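C24 protein (Bizionia argentinensis JUB59, PDB 6OV6) is of unknown biochemical function but probably forms the receptor-binding tip of a temperate bacteriophage's long tail fibre, a trimer that carries bound manganese. Local coordinates at residues F64-G69 and I109-F114; G147-L150 and G156-N159. All blocks are in the same frame, centred on the assembly; numbering follows the deposited sequence.

Contact 1. Residues F64-G69 and I109-F114; sequences FKFVGG and ISWAEF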
ATOM      1  N   PHE A  64     -42.964 -13.051 -19.515  1.00 23.56           N
ATOM      2  CA  PHE A  64     -43.911 -12.390 -20.416  1.00 24.53           C
ATOM      3  C   PHE A  64     -43.269 -11.655 -21.543  1.00 26.27           C
ATOM      4  O   PHE A  64     -42.262 -10.976 -21.342  1.00 25.95           O
ATOM      5  CB  PHE A  64     -44.747 -11.319 -19.669  1.00 25.98           C
ATOM      6  CG  PHE A  64     -45.739 -11.795 -18.642  1.00 27.46           C
ATOM      7  CD1 PHE A  64     -46.934 -12.392 -19.030  1.00 29.24           C
ATOM      8  CD2 PHE A  64     -45.481 -11.647 -17.283  1.00 29.16           C
ATOM      9  CE1 PHE A  64     -47.853 -12.827 -18.080  1.00 28.83           C
ATOM     10  CE2 PHE A  64     -46.402 -12.084 -16.336  1.00 31.13           C
ATOM     11  CZ  PHE A  64     -47.595 -12.646 -16.747  1.00 27.94           C
ATOM     12  N   LYS A  65     -43.968 -11.629 -22.699  1.00 25.74           N
ATOM     13  CA  LYS A  65     -43.631 -10.737 -23.801  1.00 26.09           C
ATOM     14  C   LYS A  65     -44.009  -9.331 -23.264  1.00 29.44           C
ATOM     15  O   LYS A  65     -45.017  -9.185 -22.556  1.00 29.26           O
ATOM     16  CB  LYS A  65     -44.487 -11.030 -25.051  1.00 30.61           C
ATOM     17  CG  LYS A  65     -44.068 -12.289 -25.804  1.00 49.21           C
ATOM     18  CD  LYS A  65     -45.170 -12.805 -26.734  1.00 61.66           C
ATOM     19  CE  LYS A  65     -44.895 -14.217 -27.210  1.00 71.40           C
ATOM     20  NZ  LYS A  65     -46.025 -14.757 -28.009  1.00 85.65           N
ATOM     21  N   PHE A  66     -43.169  -8.337 -23.557  1.00 26.24           N
ATOM     22  CA  PHE A  66     -43.379  -6.955 -23.175  1.00 26.03           C
ATOM     23  C   PHE A  66     -43.653  -6.179 -24.443  1.00 32.06           C
ATOM     24  O   PHE A  66     -42.872  -6.267 -25.410  1.00 32.11           O
ATOM     25  CB  PHE A  66     -42.163  -6.362 -22.431  1.00 27.08           C
ATOM     26  CG  PHE A  66     -42.342  -4.905 -22.056  1.00 28.57           C
ATOM     27  CD1 PHE A  66     -43.002  -4.548 -20.887  1.00 31.01           C
ATOM     28  CD2 PHE A  66     -41.866  -3.889 -22.885  1.00 29.02           C
ATOM     29  CE1 PHE A  66     -43.175  -3.200 -20.539  1.00 31.28           C
ATOM     30  CE2 PHE A  66     -42.019  -2.537 -22.525  1.00 31.87           C
ATOM     31  CZ  PHE A  66     -42.674  -2.203 -21.354  1.00 30.49           C
ATOM     32  N   VAL A  67     -44.749  -5.410 -24.434  1.00 30.25           N
ATOM     33  CA  VAL A  67     -45.112  -4.555 -25.570  1.00 31.41           C
ATOM     34  C   VAL A  67     -44.733  -3.119 -25.192  1.00 35.57           C
ATOM     35  O   VAL A  67     -45.293  -2.547 -24.258  1.00 35.68           O
ATOM     36  CB  VAL A  67     -46.604  -4.701 -26.000  1.00 34.57           C
ATOM     37  CG1 VAL A  67     -46.976  -3.675 -27.094  1.00 34.31           C
ATOM     38  CG2 VAL A  67     -46.893  -6.120 -26.484  1.00 33.80           C
ATOM     39  N   GLY A  68     -43.737  -2.584 -25.882  1.00 34.21           N
ATOM     40  CA  GLY A  68     -43.261  -1.230 -25.645  1.00 34.82           C
ATOM     41  C   GLY A  68     -44.117  -0.170 -26.304  1.00 41.70           C
ATOM     42  O   GLY A  68     -45.246  -0.437 -26.730  1.00 42.29           O
ATOM     43  N   GLY A  69     -43.559   1.024 -26.385  1.00 40.19           N
ATOM     44  CA  GLY A  69     -44.185   2.218 -26.946  1.00 40.19           C
ATOM     45  C   GLY A  69     -43.684   3.421 -26.182  1.00 43.60           C
ATOM     46  O   GLY A  69     -42.544   3.401 -25.704  1.00 42.98           O
ATOM     47  N   ILE A 109     -47.511  -1.764 -11.831  1.00 33.22           N
ATOM     48  CA  ILE A 109     -46.254  -1.812 -11.090  1.00 33.78           C
ATOM     49  C   ILE A 109     -45.393  -0.689 -11.608  1.00 36.14           C
ATOM     50  O   ILE A 109     -45.334  -0.477 -12.828  1.00 34.41           O
ATOM     51  CB  ILE A 109     -45.528  -3.193 -11.355  1.00 36.76           C
ATOM     52  CG1 ILE A 109     -46.445  -4.436 -11.225  1.00 38.62           C
ATOM     53  CG2 ILE A 109     -44.208  -3.345 -10.600  1.00 35.66           C
ATOM     54  CD1 ILE A 109     -47.156  -4.670  -9.896  1.00 55.07           C
ATOM     55  N   SER A 110     -44.657  -0.021 -10.704  1.00 32.53           N
ATOM     56  CA  SER A 110     -43.704   1.019 -11.087  1.00 31.26           C
ATOM     57  C   SER A 110     -42.652   0.391 -12.016  1.00 33.60           C
ATOM     58  O   SER A 110     -42.030  -0.608 -11.646  1.00 33.34           O
ATOM     59  CB  SER A 110     -43.015   1.585  -9.849  1.00 34.61           C
ATOM     60  OG  SER A 110     -41.982   2.481 -10.216  1.00 42.80           O
ATOM     61  N   TRP A 111     -42.496   0.943 -13.222  1.00 31.49           N
ATOM     62  CA  TRP A 111     -41.519   0.479 -14.211  1.00 32.16           C
ATOM     63  C   TRP A 111     -40.072   0.614 -13.717  1.00 37.43           C
ATOM     64  O   TRP A 111     -39.240  -0.196 -14.097  1.00 36.41           O
ATOM     65  CB  TRP A 111     -41.720   1.196 -15.551  1.00 30.95           C
ATOM     66  CG  TRP A 111     -40.799   0.803 -16.678  1.00 31.52           C
ATOM     67  CD1 TRP A 111     -40.036   1.648 -17.435  1.00 34.07           C
ATOM     68  CD2 TRP A 111     -40.603  -0.514 -17.231  1.00 31.03           C
ATOM     69  NE1 TRP A 111     -39.381   0.945 -18.418  1.00 33.56           N
ATOM     70  CE2 TRP A 111     -39.700  -0.384 -18.311  1.00 34.73           C
ATOM     71  CE3 TRP A 111     -41.083  -1.797 -16.900  1.00 31.54           C
ATOM     72  CZ2 TRP A 111     -39.265  -1.485 -19.065  1.00 33.89           C
ATOM     73  CZ3 TRP A 111     -40.702  -2.873 -17.685  1.00 32.65           C
ATOM     74  CH2 TRP A 111     -39.804  -2.715 -18.754  1.00 33.55           C
ATOM     75  N   ALA A 112     -39.790   1.598 -12.841  1.00 36.38           N
ATOM     76  CA  ALA A 112     -38.452   1.831 -12.266  1.00 37.56           C
ATOM     77  C   ALA A 112     -37.969   0.637 -11.410  1.00 39.60           C
ATOM     78  O   ALA A 112     -36.768   0.490 -11.176  1.00 40.00           O
ATOM     79  CB  ALA A 112     -38.457   3.103 -11.436  1.00 38.88           C
ATOM     80  N   GLU A 113     -38.901  -0.228 -10.980  1.00 33.53           N
ATOM     81  CA  GLU A 113     -38.592  -1.446 -10.213  1.00 31.63           C
ATOM     82  C   GLU A 113     -38.029  -2.571 -11.114  1.00 33.08           C
ATOM     83  O   GLU A 113     -37.504  -3.564 -10.600  1.00 30.85           O
ATOM     84  CB  GLU A 113     -39.822  -1.927  -9.456  1.00 33.04           C
ATOM     85  CG  GLU A 113     -40.175  -1.042  -8.269  1.00 43.13           C
ATOM     86  CD  GLU A 113     -41.456  -1.404  -7.543  1.00 61.76           C
ATOM     87  OE1 GLU A 113     -41.966  -2.535  -7.734  1.00 52.23           O
ATOM     88  OE2 GLU A 113     -41.931  -0.560  -6.748  1.00 65.69           O
ATOM     89  N   PHE A 114     -38.148  -2.414 -12.447  1.00 29.32           N
ATOM     90  CA  PHE A 114     -37.631  -3.365 -13.420  1.00 28.92           C
ATOM     91  C   PHE A 114     -36.188  -3.042 -13.725  1.00 35.99           C
ATOM     92  O   PHE A 114     -35.842  -1.876 -13.962  1.00 38.00           O
ATOM     93  CB  PHE A 114     -38.487  -3.425 -14.691  1.00 29.20           C
ATOM     94  CG  PHE A 114     -39.792  -4.152 -14.483  1.00 29.07           C
ATOM     95  CD1 PHE A 114     -39.989  -5.421 -15.012  1.00 30.08           C
ATOM     96  CD2 PHE A 114     -40.838  -3.556 -13.782  1.00 28.88           C
ATOM     97  CE1 PHE A 114     -41.195  -6.089 -14.821  1.00 29.18           C
ATOM     98  CE2 PHE A 114     -42.049  -4.217 -13.604  1.00 30.74           C
ATOM     99  CZ  PHE A 114     -42.225  -5.476 -14.139  1.00 28.21           C
TER

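Contact 2. Residues G147-L150 and G156-N159; sequences GWQL and GTEN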
ATOM      1  N   GLY A 147     -14.263 -22.080   0.093  1.00 30.35           N
ATOM      2  CA  GLY A 147     -13.556 -21.948  -1.178  1.00 30.41           C
ATOM      3  C   GLY A 147     -12.459 -20.899  -1.132  1.00 32.06           C
ATOM      4  O   GLY A 147     -11.645 -20.815  -2.047  1.00 31.98           O
ATOM      5  N   TRP A 148     -12.427 -20.105  -0.069  1.00 30.72           N
ATOM      6  CA  TRP A 148     -11.426 -19.040   0.113  1.00 30.21           C
ATOM      7  C   TRP A 148     -10.407 -19.425   1.179  1.00 34.51           C
ATOM      8  O   TRP A 148     -10.736 -20.185   2.093  1.00 33.87           O
ATOM      9  CB  TRP A 148     -12.111 -17.717   0.520  1.00 28.29           C
ATOM     10  CG  TRP A 148     -13.016 -17.145  -0.532  1.00 28.17           C
ATOM     11  CD1 TRP A 148     -14.296 -17.532  -0.819  1.00 30.72           C
ATOM     12  CD2 TRP A 148     -12.735 -16.022  -1.384  1.00 27.11           C
ATOM     13  NE1 TRP A 148     -14.814 -16.748  -1.828  1.00 29.21           N
ATOM     14  CE2 TRP A 148     -13.873 -15.814  -2.195  1.00 30.47           C
ATOM     15  CE3 TRP A 148     -11.622 -15.161  -1.534  1.00 27.07           C
ATOM     16  CZ2 TRP A 148     -13.936 -14.780  -3.143  1.00 29.43           C
ATOM     17  CZ3 TRP A 148     -11.665 -14.166  -2.498  1.00 27.61           C
ATOM     18  CH2 TRP A 148     -12.808 -13.979  -3.292  1.00 28.24           C
ATOM     19  N   GLN A 149      -9.206 -18.834   1.112  1.00 29.30           N
ATOM     20  CA  GLN A 149      -8.184 -19.025   2.136  1.00 29.42           C
ATOM     21  C   GLN A 149      -7.330 -17.767   2.222  1.00 33.33           C
ATOM     22  O   GLN A 149      -7.297 -16.975   1.282  1.00 30.41           O
ATOM     23  CB  GLN A 149      -7.283 -20.246   1.834  1.00 30.31           C
ATOM     24  CG  GLN A 149      -6.293 -20.052   0.692  1.00 32.25           C
ATOM     25  CD  GLN A 149      -5.208 -21.095   0.718  1.00 48.39           C
ATOM     26  OE1 GLN A 149      -5.399 -22.230   0.258  1.00 38.93           O
ATOM     27  NE2 GLN A 149      -4.035 -20.716   1.214  1.00 35.21           N
ATOM     28  N   LEU A 150      -6.578 -17.646   3.311  1.00 31.52           N
ATOM     29  CA  LEU A 150      -5.629 -16.564   3.529  1.00 31.96           C
ATOM     30  C   LEU A 150      -4.478 -16.708   2.513  1.00 34.89           C
ATOM     31  O   LEU A 150      -4.070 -17.834   2.194  1.00 35.28           O
ATOM     32  CB  LEU A 150      -5.106 -16.727   4.966  1.00 33.09           C
ATOM     33  CG  LEU A 150      -4.567 -15.502   5.700  1.00 39.85           C
ATOM     34  CD1 LEU A 150      -5.678 -14.451   5.951  1.00 40.05           C
ATOM     35  CD2 LEU A 150      -3.922 -15.926   7.014  1.00 43.49           C
ATOM     36  N   GLY A 156      -0.020 -22.976  -3.230  1.00 39.39           N
ATOM     37  CA  GLY A 156       0.473 -22.139  -4.313  1.00 38.57           C
ATOM     38  C   GLY A 156       0.152 -20.652  -4.194  1.00 38.86           C
ATOM     39  O   GLY A 156       0.378 -19.910  -5.149  1.00 38.07           O
ATOM     40  N   THR A 157      -0.347 -20.203  -3.041  1.00 34.14           N
ATOM     41  CA  THR A 157      -0.699 -18.775  -2.843  1.00 32.81           C
ATOM     42  C   THR A 157       0.530 -17.938  -2.531  1.00 36.27           C
ATOM     43  O   THR A 157       1.555 -18.467  -2.085  1.00 35.04           O
ATOM     44  CB  THR A 157      -1.759 -18.584  -1.716  1.00 34.56           C
ATOM     45  OG1 THR A 157      -1.246 -18.927  -0.428  1.00 30.85           O
ATOM     46  CG2 THR A 157      -3.050 -19.332  -1.968  1.00 31.62           C
ATOM     47  N   GLU A 158       0.420 -16.615  -2.731  1.00 31.18           N
ATOM     48  CA  GLU A 158       1.478 -15.685  -2.334  1.00 29.75           C
ATOM     49  C   GLU A 158       1.362 -15.544  -0.823  1.00 30.52           C
ATOM     50  O   GLU A 158       0.269 -15.614  -0.311  1.00 31.34           O
ATOM     51  CB  GLU A 158       1.239 -14.303  -2.989  1.00 30.80           C
ATOM     52  CG  GLU A 158       1.182 -14.299  -4.507  1.00 39.16           C
ATOM     53  CD  GLU A 158       2.344 -14.959  -5.234  1.00 54.14           C
ATOM     54  OE1 GLU A 158       3.515 -14.636  -4.919  1.00 33.64           O
ATOM     55  OE2 GLU A 158       2.082 -15.794  -6.129  1.00 46.28           O
ATOM     56  N   ASN A 159       2.474 -15.384  -0.098  1.00 28.63           N
ATOM     57  CA  ASN A 159       2.378 -15.174   1.340  1.00 27.75           C
ATOM     58  C   ASN A 159       2.388 -13.643   1.539  1.00 30.41           C
ATOM     59  O   ASN A 159       3.460 -13.014   1.528  1.00 28.88           O
ATOM     60  CB  ASN A 159       3.566 -15.826   2.090  1.00 28.70           C
ATOM     61  CG  ASN A 159       3.516 -15.554   3.571  1.00 42.78           C
ATOM     62  OD1 ASN A 159       2.570 -14.930   4.076  1.00 33.19           O
ATOM     63  ND2 ASN A 159       4.523 -16.013   4.306  1.00 34.01           N
TER

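Contact 1. Residues F64-G69 and I109-F114
Phe66 and Trp111 meet as an offset aromatic pair inside the curled mixed beta-sheet domain of the chain, where strand 62-70 faces the turn of 3-10 helix after strand 109-110. The two side chains approach from opposite directions and share only their outer rims: the ring centroids are 4.8 Å apart and the planes 12° from parallel. Phe66 CE1 sits 3.8 Å from Trp111 CZ3, and Trp111 CH2 rides above the rim of the phenyl face. Each residue has CG anti to its own backbone nitrogen (chi1 178° in Phe66, -179° in Trp111), which sets each CG beside its carbonyl carbon and turns the rings toward each other across the gap.

Large flat side chains suit this place because they span a gap that the backbones leave wide. Phe102 packs edge-to-face against both rings, and Val75 and Cys45 also touch both, so the pair is part of a larger apolar cluster. The turn bearing the indole is held by Phe114 N bonding to Trp111 O and by Glu113 N bonding to Ser110 O. The indole's outer edge in turn leans on Phe114, with Trp111 CZ3 3.5 Å above the plane of that ring, offset toward the rim.

Contact 2. Residues G147-L150 and G156-N159
Thr157 brings its methyl group up to the carboxamide of Gln149, the two side chains advancing from opposite directions. Thr157 CG2 lies 3.6 Å from Gln149 NE2 and 3.9 Å from Gln149 CD, a van der Waals contact between an apolar branch and a flat polar group. The hydroxyl flanks the same amide without bonding to it; Thr157 OG1 also stands 4.0 Å from Leu150 O, too far for a hydrogen bond. A branched residue suits the spot, since its methyl packs while its oxygen serves the loop.

The amide is positioned from its own strand. Gln149 NE2 donates to Leu150 O at 3.0 Å, nearly straight at 169° and with the acceptor lying in the amide plane. With chi1 at 73°, CG lies between the backbone N and the carbonyl carbon, and the extended chain beyond it brings the amide round to the carbonyl of the next residue. Gln149 NE2 also bonds to Thr154 OG1, which ties the strand side chain to the intervening loop and should help fix the amide's rotation.

Further out, Thr157 OG1 hydrogen-bonds to Thr154 O, with weak bonds from the amides of Asp152 and Gly153. Ile276 touches both Gln149 and Thr157, while Trp148 NE1 bonds to Arg125 O of the second subunit and Glu158 OE1 to Tyr268 OH of the third. The whole is a surface loop folded back on the strand before it, 148-150, which within this chain is an edge strand of a three-stranded antiparallel sheet in the trimeric fibre.

Contact 1 is partly buried and wholly apolar, two rings meeting inside the mixed sheet near one end of the elongated chain. Contact 2 lies at the surface, where a methyl meets an amide and the polar groups are tied mainly within the strand and its loop. The two share no strand: contact 1 closes before contact 2 opens, and their centres are 45 Å apart, with nearest atoms about 27 Å apart. Their spans differ too, since contact 1 joins elements 40 residues apart and contact 2 a strand to the loop that follows it. Both have neighbours from the other two subunits, and both lie away from the manganese site.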